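PDB 3KZW: cytosol aminopeptidase from Staphylococcus aureus subsp. aureus, which probably removes N-terminal amino acids, leucine among them, from peptides as a metal-dependent exopeptidase of the cytosol (leucyl) aminopeptidase family. Local coordinates for residues Ile37-Ile42 and Thr92-Thr97; Gly43-Leu48 and Val98-Leu103; Gly79-Thr84 and Gly116-Tyr121; Gly152-Arg157 and Ala492-Pro497. All coordinates share one frame; numbering follows the deposited sequence.

In the fold
Strand 39-45, the second strand of the N-terminal domain's mixed sheet in chain order, pairs in parallel with strand 91-101, some fifty residues later: interaction 1 zips the first half of this pair and interaction 2 continues it, the two touching where T97 meets I44 and their loops crossing, since their segments alternate. Between them in sequence runs strand 81-88, antiparallel to 91-101 at the sheet's edge within the chain. Interaction 3 ties it to the next helix, 108-124, so its loop crosses those of interactions 1 and 2. Interaction 4 opens only afterwards, on helix 144-157, and spans 334 residues to a loop of the catalytic domain; it touches interaction 3 through Q120 and S493.

Interaction 1 of 4, residues Ile37-Ile42 and Thr92-Thr97; sequences INTLII and TYRLIT
The backbone oxygen of L40 receives the N-H of I96 at 2.7 Å, nearly end-on to the carbonyl and with an N-H...O angle of 167°. It belongs to a ladder carried by even-numbered residues of both strands: R94 N gives to N38 O, L40 N to R94 O at 2.8 Å, and I42 N to I96 O at 3.0 Å. The strands run the same way, their short axes 4.6 Å apart at closest and 31° from parallel, and CA-H groups such as that of I41 also lean on the facing oxygens. On one face T39, I41, R94 and I96 gather. T39 CG2 meets I96 CD1 at 3.7 Å, while CG1 of I41 lies beside CB of I96, the two side chains pointing the same way; L118 and I122 of helix 108-124 cover this pair. A water joins T39 OG1 to R94 NH1, reaching the guanidinium at its edge, in plane. The extended R94 chain carries NH2 away from strand 39-45 to a salt bridge with E125. On the other face CD1 of L95 is the shared apolar point, 3.6 Å from CD1 of I42 and 3.9 Å from CD2 of L40. With CG of L95 anti to its backbone N (chi1 179°), that methyl is turned toward the neighbouring strand. Near the start of the pair the Y93 ring leans obliquely on the I37-N38 backbone, CE2 lying 3.6 Å from I37 O. Such in-register pairing of parallel strands, with a helix laid over one face, is typical of the inner part of an alpha/beta sheet.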
loop_
_atom_site.group_PDB
_atom_site.type_symbol
_atom_site.label_atom_id
_atom_site.label_comp_id
_atom_site.label_asym_id
_atom_site.label_seq_id
_atom_site.Cartn_x
_atom_site.Cartn_y
_atom_site.Cartn_z
ATOM N N ILE A 37 25.258 -5.471 -58.852
ATOM C CA ILE A 37 25.484 -5.491 -57.410
ATOM C C ILE A 37 26.740 -4.705 -57.039
ATOM O O ILE A 37 27.831 -4.989 -57.538
ATOM C CB ILE A 37 25.586 -6.950 -56.884
ATOM C CG1 ILE A 37 24.348 -7.757 -57.294
ATOM C CG2 ILE A 37 25.780 -6.971 -55.369
ATOM C CD1 ILE A 37 24.522 -9.266 -57.219
ATOM N N ASN A 38 26.573 -3.717 -56.163
ATOM C CA ASN A 38 27.686 -2.873 -55.727
ATOM C C ASN A 38 27.794 -2.737 -54.203
ATOM O O ASN A 38 28.271 -1.720 -53.691
ATOM C CB ASN A 38 27.617 -1.496 -56.408
ATOM C CG ASN A 38 26.366 -0.706 -56.034
ATOM O OD1 ASN A 38 25.353 -1.270 -55.611
ATOM N ND2 ASN A 38 26.435 0.611 -56.194
ATOM N N THR A 39 27.360 -3.777 -53.493
ATOM C CA THR A 39 27.415 -3.815 -52.034
ATOM C C THR A 39 28.170 -5.066 -51.572
ATOM O O THR A 39 27.980 -6.155 -52.117
ATOM C CB THR A 39 25.998 -3.766 -51.412
ATOM O OG1 THR A 39 25.220 -2.756 -52.066
ATOM C CG2 THR A 39 26.060 -3.451 -49.926
ATOM N N LEU A 40 29.019 -4.898 -50.561
ATOM C CA LEU A 40 29.943 -5.937 -50.122
ATOM C C LEU A 40 29.973 -6.062 -48.599
ATOM O O LEU A 40 30.098 -5.059 -47.896
ATOM C CB LEU A 40 31.342 -5.603 -50.638
ATOM C CG LEU A 40 32.467 -6.622 -50.489
ATOM C CD1 LEU A 40 32.279 -7.748 -51.482
ATOM C CD2 LEU A 40 33.807 -5.947 -50.707
ATOM N N ILE A 41 29.867 -7.294 -48.097
ATOM C CA ILE A 41 29.897 -7.554 -46.651
ATOM C C ILE A 41 31.106 -8.405 -46.251
ATOM O O ILE A 41 31.302 -9.508 -46.772
ATOM C CB ILE A 41 28.596 -8.234 -46.143
ATOM C CG1 ILE A 41 27.361 -7.408 -46.516
ATOM C CG2 ILE A 41 28.662 -8.453 -44.629
ATOM C CD1 ILE A 41 26.053 -8.170 -46.420
ATOM N N ILE A 42 31.905 -7.881 -45.321
ATOM C CA ILE A 42 33.081 -8.578 -44.797
ATOM C C ILE A 42 33.099 -8.524 -43.271
ATOM O O ILE A 42 32.805 -7.488 -42.678
ATOM C CB ILE A 42 34.400 -7.965 -45.337
ATOM C CG1 ILE A 42 34.390 -7.904 -46.870
ATOM C CG2 ILE A 42 35.617 -8.751 -44.830
ATOM C CD1 ILE A 42 35.568 -7.168 -47.482
ATOM N N THR A 92 33.399 1.433 -57.538
ATOM C CA THR A 92 33.280 1.817 -56.133
ATOM C C THR A 92 32.157 1.011 -55.483
ATOM O O THR A 92 31.019 1.011 -55.961
ATOM C CB THR A 92 33.003 3.331 -55.966
ATOM O OG1 THR A 92 33.965 4.083 -56.713
ATOM C CG2 THR A 92 33.079 3.743 -54.498
ATOM N N TYR A 93 32.492 0.323 -54.395
ATOM C CA TYR A 93 31.547 -0.528 -53.684
ATOM C C TYR A 93 31.161 0.068 -52.337
ATOM O O TYR A 93 31.934 0.811 -51.727
ATOM C CB TYR A 93 32.142 -1.925 -53.475
ATOM C CG TYR A 93 32.097 -2.817 -54.699
ATOM C CD1 TYR A 93 33.058 -2.708 -55.703
ATOM C CD2 TYR A 93 31.096 -3.775 -54.848
ATOM C CE1 TYR A 93 33.018 -3.528 -56.828
ATOM C CE2 TYR A 93 31.047 -4.599 -55.971
ATOM C CZ TYR A 93 32.013 -4.470 -56.955
ATOM O OH TYR A 93 31.977 -5.277 -58.069
ATOM N N ARG A 94 29.955 -0.258 -51.886
ATOM C CA ARG A 94 29.542 0.024 -50.521
ATOM C C ARG A 94 29.991 -1.144 -49.654
ATOM O O ARG A 94 29.454 -2.247 -49.762
ATOM C CB ARG A 94 28.023 0.209 -50.437
ATOM C CG ARG A 94 27.521 0.646 -49.068
ATOM C CD ARG A 94 26.006 0.642 -49.003
ATOM N NE ARG A 94 25.525 1.077 -47.696
ATOM C CZ ARG A 94 24.245 1.186 -47.354
ATOM N NH1 ARG A 94 23.287 0.893 -48.224
ATOM N NH2 ARG A 94 23.922 1.589 -46.135
ATOM N N LEU A 95 30.991 -0.904 -48.813
ATOM C CA LEU A 95 31.506 -1.936 -47.922
ATOM C C LEU A 95 30.798 -1.905 -46.573
ATOM O O LEU A 95 30.716 -0.857 -45.935
ATOM C CB LEU A 95 33.020 -1.788 -47.740
ATOM C CG LEU A 95 33.750 -2.777 -46.822
ATOM C CD1 LEU A 95 33.544 -4.212 -47.275
ATOM C CD2 LEU A 95 35.232 -2.446 -46.747
ATOM N N ILE A 96 30.287 -3.061 -46.158
ATOM C CA ILE A 96 29.658 -3.215 -44.852
ATOM C C ILE A 96 30.489 -4.161 -43.990
ATOM O O ILE A 96 30.706 -5.324 -44.341
ATOM C CB ILE A 96 28.195 -3.700 -44.962
ATOM C CG1 ILE A 96 27.355 -2.675 -45.730
ATOM C CG2 ILE A 96 27.597 -3.940 -43.569
ATOM C CD1 ILE A 96 26.019 -3.191 -46.207
ATOM N N THR A 97 30.951 -3.637 -42.861
ATOM C CA THR A 97 31.839 -4.348 -41.957
ATOM C C THR A 97 31.136 -4.647 -40.639
ATOM O O THR A 97 30.483 -3.774 -40.064
ATOM C CB THR A 97 33.130 -3.524 -41.732
ATOM O OG1 THR A 97 34.077 -3.849 -42.756
ATOM C CG2 THR A 97 33.754 -3.789 -40.366
HETATM O O HOH W 1 23.813 -0.542 -51.058
#

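Interaction 2 of 4, residues Gly43-Leu48 and Val98-Leu103; sequences GIPEHL and VGLGNL
L100 folds its isobutyl group back over the G43-I44 backbone, CD1 lying 3.7 Å from G43 C and CG close to I44 N. Its first torsion (chi1 -47°) sets CG beside its own backbone N and anti to the carbonyl carbon, which directs the branch across to strand 39-45; G43 has no side chain to oppose it there. CD1 also runs alongside the ring of P45, 4.1 Å from its CD. Farther on, P45 CB rests on L103 CD1 at 3.8 Å, so the proline packs against two leucines. The backbones remain parallel: I44 N donates to V98 O at 2.9 Å and I44 O accepts from L100 N at 2.8 Å, with the donor well above the carbonyl plane. Beyond P45, which has no N-H to give, E46 N reaches G101 O at 2.9 Å, again from above the carbonyl plane; G101 itself has a positive phi (70°). Past the last ladder bond, E46 OE2 approaches N102 ND2 to 3.6 Å, carboxylate and amide planes 71° apart, while N102 OD1 takes the N-H of K104. The arrangement is typical of the C-terminal ends of adjacent parallel strands in an alpha/beta sheet, where the ladder gives way to loops.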
loop_
_atom_site.group_PDB
_atom_site.type_symbol
_atom_site.label_atom_id
_atom_site.label_comp_id
_atom_site.label_asym_id
_atom_site.label_seq_id
_atom_site.Cartn_x
_atom_site.Cartn_y
_atom_site.Cartn_z
ATOM N N GLY A 43 33.435 -9.647 -42.642
ATOM C CA GLY A 43 33.637 -9.696 -41.196
ATOM C C GLY A 43 35.069 -9.338 -40.844
ATOM O O GLY A 43 36.008 -9.807 -41.491
ATOM N N ILE A 44 35.239 -8.510 -39.817
ATOM C CA ILE A 44 36.565 -8.028 -39.431
ATOM C C ILE A 44 36.957 -8.473 -38.018
ATOM O O ILE A 44 36.307 -8.092 -37.041
ATOM C CB ILE A 44 36.685 -6.479 -39.578
ATOM C CG1 ILE A 44 36.404 -6.028 -41.025
ATOM C CG2 ILE A 44 38.054 -5.980 -39.095
ATOM C CD1 ILE A 44 37.328 -6.614 -42.095
ATOM N N PRO A 45 38.022 -9.291 -37.913
ATOM C CA PRO A 45 38.555 -9.744 -36.630
ATOM C C PRO A 45 39.603 -8.790 -36.064
ATOM O O PRO A 45 40.020 -7.852 -36.748
ATOM C CB PRO A 45 39.205 -11.077 -36.988
ATOM C CG PRO A 45 39.672 -10.890 -38.385
ATOM C CD PRO A 45 38.730 -9.915 -39.048
ATOM N N GLU A 46 40.021 -9.041 -34.826
ATOM C CA GLU A 46 41.021 -8.220 -34.141
ATOM C C GLU A 46 42.379 -8.269 -34.846
ATOM O O GLU A 46 43.079 -7.259 -34.930
ATOM C CB GLU A 46 41.152 -8.657 -32.679
ATOM C CG GLU A 46 41.903 -7.681 -31.786
ATOM C CD GLU A 46 41.723 -7.994 -30.313
ATOM O OE1 GLU A 46 40.580 -7.890 -29.817
ATOM O OE2 GLU A 46 42.723 -8.339 -29.651
ATOM N N HIS A 47 42.738 -9.448 -35.345
ATOM C CA HIS A 47 43.958 -9.627 -36.123
ATOM C C HIS A 47 43.608 -10.254 -37.468
ATOM O O HIS A 47 43.155 -11.398 -37.529
ATOM C CB HIS A 47 44.967 -10.498 -35.369
ATOM C CG HIS A 47 45.321 -9.977 -34.011
ATOM N ND1 HIS A 47 46.189 -8.931 -33.815
ATOM C CD2 HIS A 47 44.927 -10.362 -32.778
ATOM C CE1 HIS A 47 46.313 -8.690 -32.522
ATOM N NE2 HIS A 47 45.557 -9.547 -31.870
ATOM N N LEU A 48 43.817 -9.491 -38.539
ATOM C CA LEU A 48 43.477 -9.929 -39.897
ATOM C C LEU A 48 44.329 -11.094 -40.405
ATOM O O LEU A 48 43.884 -11.857 -41.264
ATOM C CB LEU A 48 43.542 -8.751 -40.874
ATOM C CG LEU A 48 42.336 -7.804 -40.878
ATOM C CD1 LEU A 48 42.731 -6.414 -41.347
ATOM C CD2 LEU A 48 41.205 -8.357 -41.730
ATOM N N VAL A 98 31.254 -5.892 -40.182
ATOM C CA VAL A 98 30.817 -6.271 -38.839
ATOM C C VAL A 98 31.994 -6.866 -38.060
ATOM O O VAL A 98 32.686 -7.757 -38.550
ATOM C CB VAL A 98 29.576 -7.221 -38.859
ATOM C CG1 VAL A 98 29.855 -8.499 -39.643
ATOM C CG2 VAL A 98 29.099 -7.536 -37.445
ATOM N N GLY A 99 32.227 -6.343 -36.860
ATOM C CA GLY A 99 33.330 -6.793 -36.015
ATOM C C GLY A 99 33.144 -8.201 -35.484
ATOM O O GLY A 99 32.026 -8.613 -35.162
ATOM N N LEU A 100 34.250 -8.937 -35.393
ATOM C CA LEU A 100 34.227 -10.320 -34.916
ATOM C C LEU A 100 34.970 -10.485 -33.595
ATOM O O LEU A 100 34.843 -11.517 -32.935
ATOM C CB LEU A 100 34.822 -11.263 -35.964
ATOM C CG LEU A 100 34.373 -11.147 -37.424
ATOM C CD1 LEU A 100 35.300 -11.955 -38.305
ATOM C CD2 LEU A 100 32.929 -11.589 -37.617
ATOM N N GLY A 101 35.739 -9.465 -33.218
ATOM C CA GLY A 101 36.566 -9.509 -32.014
ATOM C C GLY A 101 37.730 -10.461 -32.177
ATOM O O GLY A 101 38.172 -10.723 -33.294
ATOM N N ASN A 102 38.227 -10.980 -31.059
ATOM C CA ASN A 102 39.288 -11.981 -31.087
ATOM C C ASN A 102 38.702 -13.329 -31.477
ATOM O O ASN A 102 37.772 -13.815 -30.830
ATOM C CB ASN A 102 39.985 -12.070 -29.727
ATOM C CG ASN A 102 41.391 -12.628 -29.823
ATOM O OD1 ASN A 102 41.623 -13.683 -30.419
ATOM N ND2 ASN A 102 42.343 -11.921 -29.225
ATOM N N LEU A 103 39.239 -13.919 -32.544
ATOM C CA LEU A 103 38.731 -15.186 -33.077
ATOM C C LEU A 103 39.002 -16.384 -32.167
ATOM O O LEU A 103 38.298 -17.392 -32.239
ATOM C CB LEU A 103 39.291 -15.450 -34.478
ATOM C CG LEU A 103 38.762 -14.607 -35.641
ATOM C CD1 LEU A 103 39.594 -14.851 -36.891
ATOM C CD2 LEU A 103 37.289 -14.885 -35.914
#

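Interaction 3 of 4, residues Gly79-Thr84 and Gly116-Tyr121; sequences GKIYTT and GHLFQY
Strand 81-84 and helix 116-121 pass 10.0 Å apart at closest, their N-to-C directions 47° from parallel, as a helix packed on the alpha/beta sheet of the N-terminal domain. The CA atoms of I81 and L118 come within 7.0 Å. I81 is central to the contact, one branch on a ring and the other on the helix backbone. Its CG2 sits squarely over the Y121 ring, 3.8 Å from the centroid and 9° off the ring normal, a CH-pi contact; the longer branch reaches the helix backbone, where CD1 lies 3.8 Å from L118 CA and also near H117 O. Because Y121 CG stands anti to its backbone N, the ring extends from the helix to the strand and offers one face to I81. T83, one strand repeat farther on, meets the outer end of the same ring: its CG2 methyl is near the phenolic oxygen and approaches the ring obliquely. That hydroxyl also has a weak bond to R94, on strand 91-101. V98 of strand 91-101 packs beside I81. Just before the strand, G79 adopts a positive phi and brings its carbonyl to the imidazole of H117, with no side chain of its own between them. H117 ND1 donates to G79 O at 2.9 Å, a bent bond of 138° at the hydrogen, with the oxygen somewhat out of the ring plane.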
loop_
_atom_site.group_PDB
_atom_site.type_symbol
_atom_site.label_atom_id
_atom_site.label_comp_id
_atom_site.label_asym_id
_atom_site.label_seq_id
_atom_site.Cartn_x
_atom_site.Cartn_y
_atom_site.Cartn_z
ATOM N N GLY A 79 30.253 -7.312 -33.141
ATOM C CA GLY A 79 28.903 -6.939 -33.552
ATOM C C GLY A 79 28.705 -5.491 -33.960
ATOM O O GLY A 79 27.573 -5.068 -34.207
ATOM N N LYS A 80 29.793 -4.727 -34.033
ATOM C CA LYS A 80 29.711 -3.318 -34.433
ATOM C C LYS A 80 29.766 -3.168 -35.947
ATOM O O LYS A 80 30.604 -3.780 -36.612
ATOM C CB LYS A 80 30.812 -2.482 -33.773
ATOM C CG LYS A 80 30.613 -0.981 -33.929
ATOM C CD LYS A 80 31.651 -0.191 -33.160
ATOM C CE LYS A 80 31.477 1.308 -33.381
ATOM N NZ LYS A 80 32.702 2.076 -32.993
ATOM N N ILE A 81 28.866 -2.348 -36.482
ATOM C CA ILE A 81 28.754 -2.143 -37.920
ATOM C C ILE A 81 29.549 -0.916 -38.361
ATOM O O ILE A 81 29.390 0.171 -37.805
ATOM C CB ILE A 81 27.264 -2.021 -38.371
ATOM C CG1 ILE A 81 26.434 -3.223 -37.892
ATOM C CG2 ILE A 81 27.152 -1.846 -39.886
ATOM C CD1 ILE A 81 26.834 -4.574 -38.478
ATOM N N TYR A 82 30.419 -1.112 -39.351
ATOM C CA TYR A 82 31.145 -0.023 -39.998
ATOM C C TYR A 82 30.834 -0.041 -41.486
ATOM O O TYR A 82 30.788 -1.108 -42.097
ATOM C CB TYR A 82 32.655 -0.185 -39.827
ATOM C CG TYR A 82 33.161 -0.191 -38.404
ATOM C CD1 TYR A 82 33.171 -1.368 -37.649
ATOM C CD2 TYR A 82 33.667 0.971 -37.822
ATOM C CE1 TYR A 82 33.645 -1.381 -36.341
ATOM C CE2 TYR A 82 34.150 0.971 -36.514
ATOM C CZ TYR A 82 34.136 -0.208 -35.781
ATOM O OH TYR A 82 34.614 -0.216 -34.489
ATOM N N THR A 83 30.617 1.133 -42.071
ATOM C CA THR A 83 30.461 1.233 -43.521
ATOM C C THR A 83 31.438 2.236 -44.115
ATOM O O THR A 83 31.808 3.211 -43.463
ATOM C CB THR A 83 29.020 1.587 -43.952
ATOM O OG1 THR A 83 28.618 2.821 -43.347
ATOM C CG2 THR A 83 28.049 0.478 -43.562
ATOM N N THR A 84 31.857 1.974 -45.351
ATOM C CA THR A 84 32.768 2.860 -46.075
ATOM C C THR A 84 32.695 2.650 -47.585
ATOM O O THR A 84 32.283 1.589 -48.057
ATOM C CB THR A 84 34.241 2.699 -45.596
ATOM O OG1 THR A 84 35.087 3.607 -46.313
ATOM C CG2 THR A 84 34.744 1.274 -45.799
ATOM N N GLY A 116 23.243 -11.119 -35.902
ATOM C CA GLY A 116 22.083 -10.348 -35.471
ATOM C C GLY A 116 22.147 -8.892 -35.881
ATOM O O GLY A 116 21.257 -8.402 -36.576
ATOM N N HIS A 117 23.204 -8.204 -35.461
ATOM C CA HIS A 117 23.380 -6.791 -35.790
ATOM C C HIS A 117 23.543 -6.546 -37.290
ATOM O O HIS A 117 23.082 -5.526 -37.811
ATOM C CB HIS A 117 24.557 -6.181 -35.022
ATOM C CG HIS A 117 24.284 -5.958 -33.566
ATOM N ND1 HIS A 117 25.291 -5.822 -32.636
ATOM C CD2 HIS A 117 23.122 -5.859 -32.878
ATOM C CE1 HIS A 117 24.762 -5.644 -31.438
ATOM N NE2 HIS A 117 23.447 -5.663 -31.558
ATOM N N LEU A 118 24.189 -7.489 -37.976
ATOM C CA LEU A 118 24.399 -7.401 -39.420
ATOM C C LEU A 118 23.082 -7.424 -40.191
ATOM O O LEU A 118 22.794 -6.498 -40.944
ATOM C CB LEU A 118 25.323 -8.522 -39.909
ATOM C CG LEU A 118 25.623 -8.577 -41.415
ATOM C CD1 LEU A 118 26.426 -7.360 -41.868
ATOM C CD2 LEU A 118 26.341 -9.862 -41.777
ATOM N N PHE A 119 22.289 -8.478 -39.993
ATOM C CA PHE A 119 21.013 -8.632 -40.698
ATOM C C PHE A 119 19.999 -7.536 -40.354
ATOM O O PHE A 119 19.173 -7.164 -41.188
ATOM C CB PHE A 119 20.412 -10.022 -40.460
ATOM C CG PHE A 119 21.211 -11.145 -41.065
ATOM C CD1 PHE A 119 21.628 -11.092 -42.396
ATOM C CD2 PHE A 119 21.531 -12.269 -40.312
ATOM C CE1 PHE A 119 22.365 -12.135 -42.954
ATOM C CE2 PHE A 119 22.267 -13.317 -40.866
ATOM C CZ PHE A 119 22.681 -13.248 -42.186
ATOM N N GLN A 120 20.076 -7.020 -39.128
ATOM C CA GLN A 120 19.251 -5.886 -38.706
ATOM C C GLN A 120 19.625 -4.618 -39.467
ATOM O O GLN A 120 18.751 -3.845 -39.856
ATOM C CB GLN A 120 19.372 -5.652 -37.200
ATOM C CG GLN A 120 18.533 -6.604 -36.361
ATOM C CD GLN A 120 18.813 -6.494 -34.874
ATOM O OE1 GLN A 120 19.685 -5.735 -34.446
ATOM N NE2 GLN A 120 18.074 -7.258 -34.077
ATOM N N TYR A 121 20.925 -4.415 -39.675
ATOM C CA TYR A 121 21.413 -3.283 -40.457
ATOM C C TYR A 121 21.001 -3.407 -41.925
ATOM O O TYR A 121 20.534 -2.439 -42.527
ATOM C CB TYR A 121 22.935 -3.138 -40.333
ATOM C CG TYR A 121 23.478 -1.926 -41.056
ATOM C CD1 TYR A 121 23.407 -0.659 -40.481
ATOM C CD2 TYR A 121 24.052 -2.043 -42.322
ATOM C CE1 TYR A 121 23.895 0.460 -41.143
ATOM C CE2 TYR A 121 24.543 -0.926 -42.997
ATOM C CZ TYR A 121 24.463 0.321 -42.400
ATOM O OH TYR A 121 24.946 1.428 -43.062
#

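Interaction 4 of 4, residues Gly152-Arg157 and Ala492-Pro497; sequences GIQSER and ASYNGP
The last turn of helix 144-157, in the N-terminal domain, meets a type I beta turn from S493 to G496 in a catalytic-domain loop. Asparagine N495 carries the contact. Its OD1 accepts from Q154 NE2 at 3.3 Å, in the plane of the N495 carbonyl, although the two amide planes stand 88° apart. The same side chain lies over one face of the R157 guanidinium, N495 CG being 3.5 Å above that plane and offset toward its rim. R157 is held in place by its helix neighbour: NE and NH2 both donate, side-on, to Q154 OE1, the first at 3.1 Å and in the carbonyl plane. Q154 therefore uses its oxygen to fix the arginine and its nitrogen to reach across, and NE2 is also bonded to L112 O of helix 108-124. The Y494 ring presents an edge to that nitrogen. S493 OG accepts from N495 N, an ST turn, and G496 N donates to S493 O at 3.1 Å, closing the beta turn. R204 of helix 188-208 bridges both segments, donating to N495 O and R157 O. This is a polar interdomain junction, a helix end joined to a beta turn by two side-chain amides and a guanidinium group.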
loop_
_atom_site.group_PDB
_atom_site.type_symbol
_atom_site.label_atom_id
_atom_site.label_comp_id
_atom_site.label_asym_id
_atom_site.label_seq_id
_atom_site.Cartn_x
_atom_site.Cartn_y
_atom_site.Cartn_z
ATOM N N GLY A 152 21.852 -18.727 -40.114
ATOM C CA GLY A 152 20.495 -19.111 -40.499
ATOM C C GLY A 152 19.417 -18.645 -39.532
ATOM O O GLY A 152 18.391 -18.107 -39.956
ATOM N N ILE A 153 19.650 -18.854 -38.235
ATOM C CA ILE A 153 18.691 -18.474 -37.194
ATOM C C ILE A 153 18.473 -16.963 -37.162
ATOM O O ILE A 153 17.333 -16.492 -37.211
ATOM C CB ILE A 153 19.117 -18.982 -35.784
ATOM C CG1 ILE A 153 19.178 -20.513 -35.753
ATOM C CG2 ILE A 153 18.152 -18.478 -34.706
ATOM C CD1 ILE A 153 19.944 -21.090 -34.570
ATOM N N GLN A 154 19.571 -16.212 -37.101
ATOM C CA GLN A 154 19.514 -14.756 -36.974
ATOM C C GLN A 154 18.945 -14.051 -38.202
ATOM O O GLN A 154 18.432 -12.939 -38.095
ATOM C CB GLN A 154 20.890 -14.178 -36.618
ATOM C CG GLN A 154 21.452 -14.627 -35.270
ATOM C CD GLN A 154 20.571 -14.248 -34.097
ATOM O OE1 GLN A 154 19.521 -14.849 -33.871
ATOM N NE2 GLN A 154 21.007 -13.257 -33.328
ATOM N N SER A 155 19.024 -14.700 -39.363
ATOM C CA SER A 155 18.457 -14.144 -40.593
ATOM C C SER A 155 16.937 -14.002 -40.495
ATOM O O SER A 155 16.333 -13.206 -41.214
ATOM C CB SER A 155 18.844 -14.993 -41.809
ATOM O OG SER A 155 18.176 -16.243 -41.799
ATOM N N GLU A 156 16.333 -14.777 -39.597
ATOM C CA GLU A 156 14.893 -14.724 -39.358
ATOM C C GLU A 156 14.561 -14.129 -37.991
ATOM O O GLU A 156 13.668 -13.288 -37.880
ATOM C CB GLU A 156 14.272 -16.119 -39.486
ATOM C CG GLU A 156 14.316 -16.711 -40.891
ATOM C CD GLU A 156 13.332 -16.055 -41.855
ATOM O OE1 GLU A 156 12.368 -15.400 -41.394
ATOM O OE2 GLU A 156 13.520 -16.203 -43.083
ATOM N N ARG A 157 15.288 -14.561 -36.962
ATOM C CA ARG A 157 14.990 -14.170 -35.584
ATOM C C ARG A 157 15.296 -12.700 -35.285
ATOM O O ARG A 157 14.495 -12.020 -34.639
ATOM C CB ARG A 157 15.701 -15.085 -34.580
ATOM C CG ARG A 157 15.293 -14.816 -33.135
ATOM C CD ARG A 157 15.758 -15.878 -32.164
ATOM N NE ARG A 157 17.211 -15.936 -32.060
ATOM C CZ ARG A 157 17.872 -16.360 -30.985
ATOM N NH1 ARG A 157 17.211 -16.752 -29.895
ATOM N NH2 ARG A 157 19.202 -16.386 -30.997
ATOM N N ALA A 492 15.046 -4.264 -26.814
ATOM C CA ALA A 492 15.476 -4.769 -28.119
ATOM C C ALA A 492 16.954 -5.160 -28.076
ATOM O O ALA A 492 17.744 -4.552 -27.349
ATOM C CB ALA A 492 15.224 -3.731 -29.205
ATOM N N SER A 493 17.318 -6.180 -28.848
ATOM C CA SER A 493 18.693 -6.677 -28.882
ATOM C C SER A 493 19.013 -7.352 -30.213
ATOM O O SER A 493 18.225 -7.283 -31.161
ATOM C CB SER A 493 18.938 -7.656 -27.726
ATOM O OG SER A 493 18.173 -8.837 -27.886
ATOM N N TYR A 494 20.172 -8.008 -30.266
ATOM C CA TYR A 494 20.599 -8.780 -31.433
ATOM C C TYR A 494 19.678 -9.972 -31.723
ATOM O O TYR A 494 19.743 -10.564 -32.799
ATOM C CB TYR A 494 22.051 -9.254 -31.264
ATOM C CG TYR A 494 22.329 -10.002 -29.971
ATOM C CD1 TYR A 494 21.972 -11.344 -29.824
ATOM C CD2 TYR A 494 22.959 -9.369 -28.900
ATOM C CE1 TYR A 494 22.222 -12.031 -28.646
ATOM C CE2 TYR A 494 23.218 -10.051 -27.714
ATOM C CZ TYR A 494 22.846 -11.381 -27.596
ATOM O OH TYR A 494 23.094 -12.069 -26.428
ATOM N N ASN A 495 18.829 -10.317 -30.755
ATOM C CA ASN A 495 17.886 -11.424 -30.900
ATOM C C ASN A 495 16.503 -11.004 -31.388
ATOM O O ASN A 495 15.630 -11.848 -31.584
ATOM C CB ASN A 495 17.772 -12.212 -29.591
ATOM C CG ASN A 495 18.866 -13.253 -29.438
ATOM O OD1 ASN A 495 19.556 -13.606 -30.399
ATOM N ND2 ASN A 495 19.025 -13.760 -28.223
ATOM N N GLY A 496 16.311 -9.702 -31.587
ATOM C CA GLY A 496 15.041 -9.173 -32.078
ATOM C C GLY A 496 14.470 -8.068 -31.207
ATOM O O GLY A 496 15.114 -7.638 -30.245
ATOM N N PRO A 497 13.246 -7.607 -31.532
ATOM C CA PRO A 497 12.607 -6.501 -30.819
ATOM C C PRO A 497 12.009 -6.914 -29.470
ATOM O O PRO A 497 12.083 -8.087 -29.093
ATOM C CB PRO A 497 11.500 -6.069 -31.783
ATOM C CG PRO A 497 11.138 -7.302 -32.513
ATOM C CD PRO A 497 12.384 -8.139 -32.604
#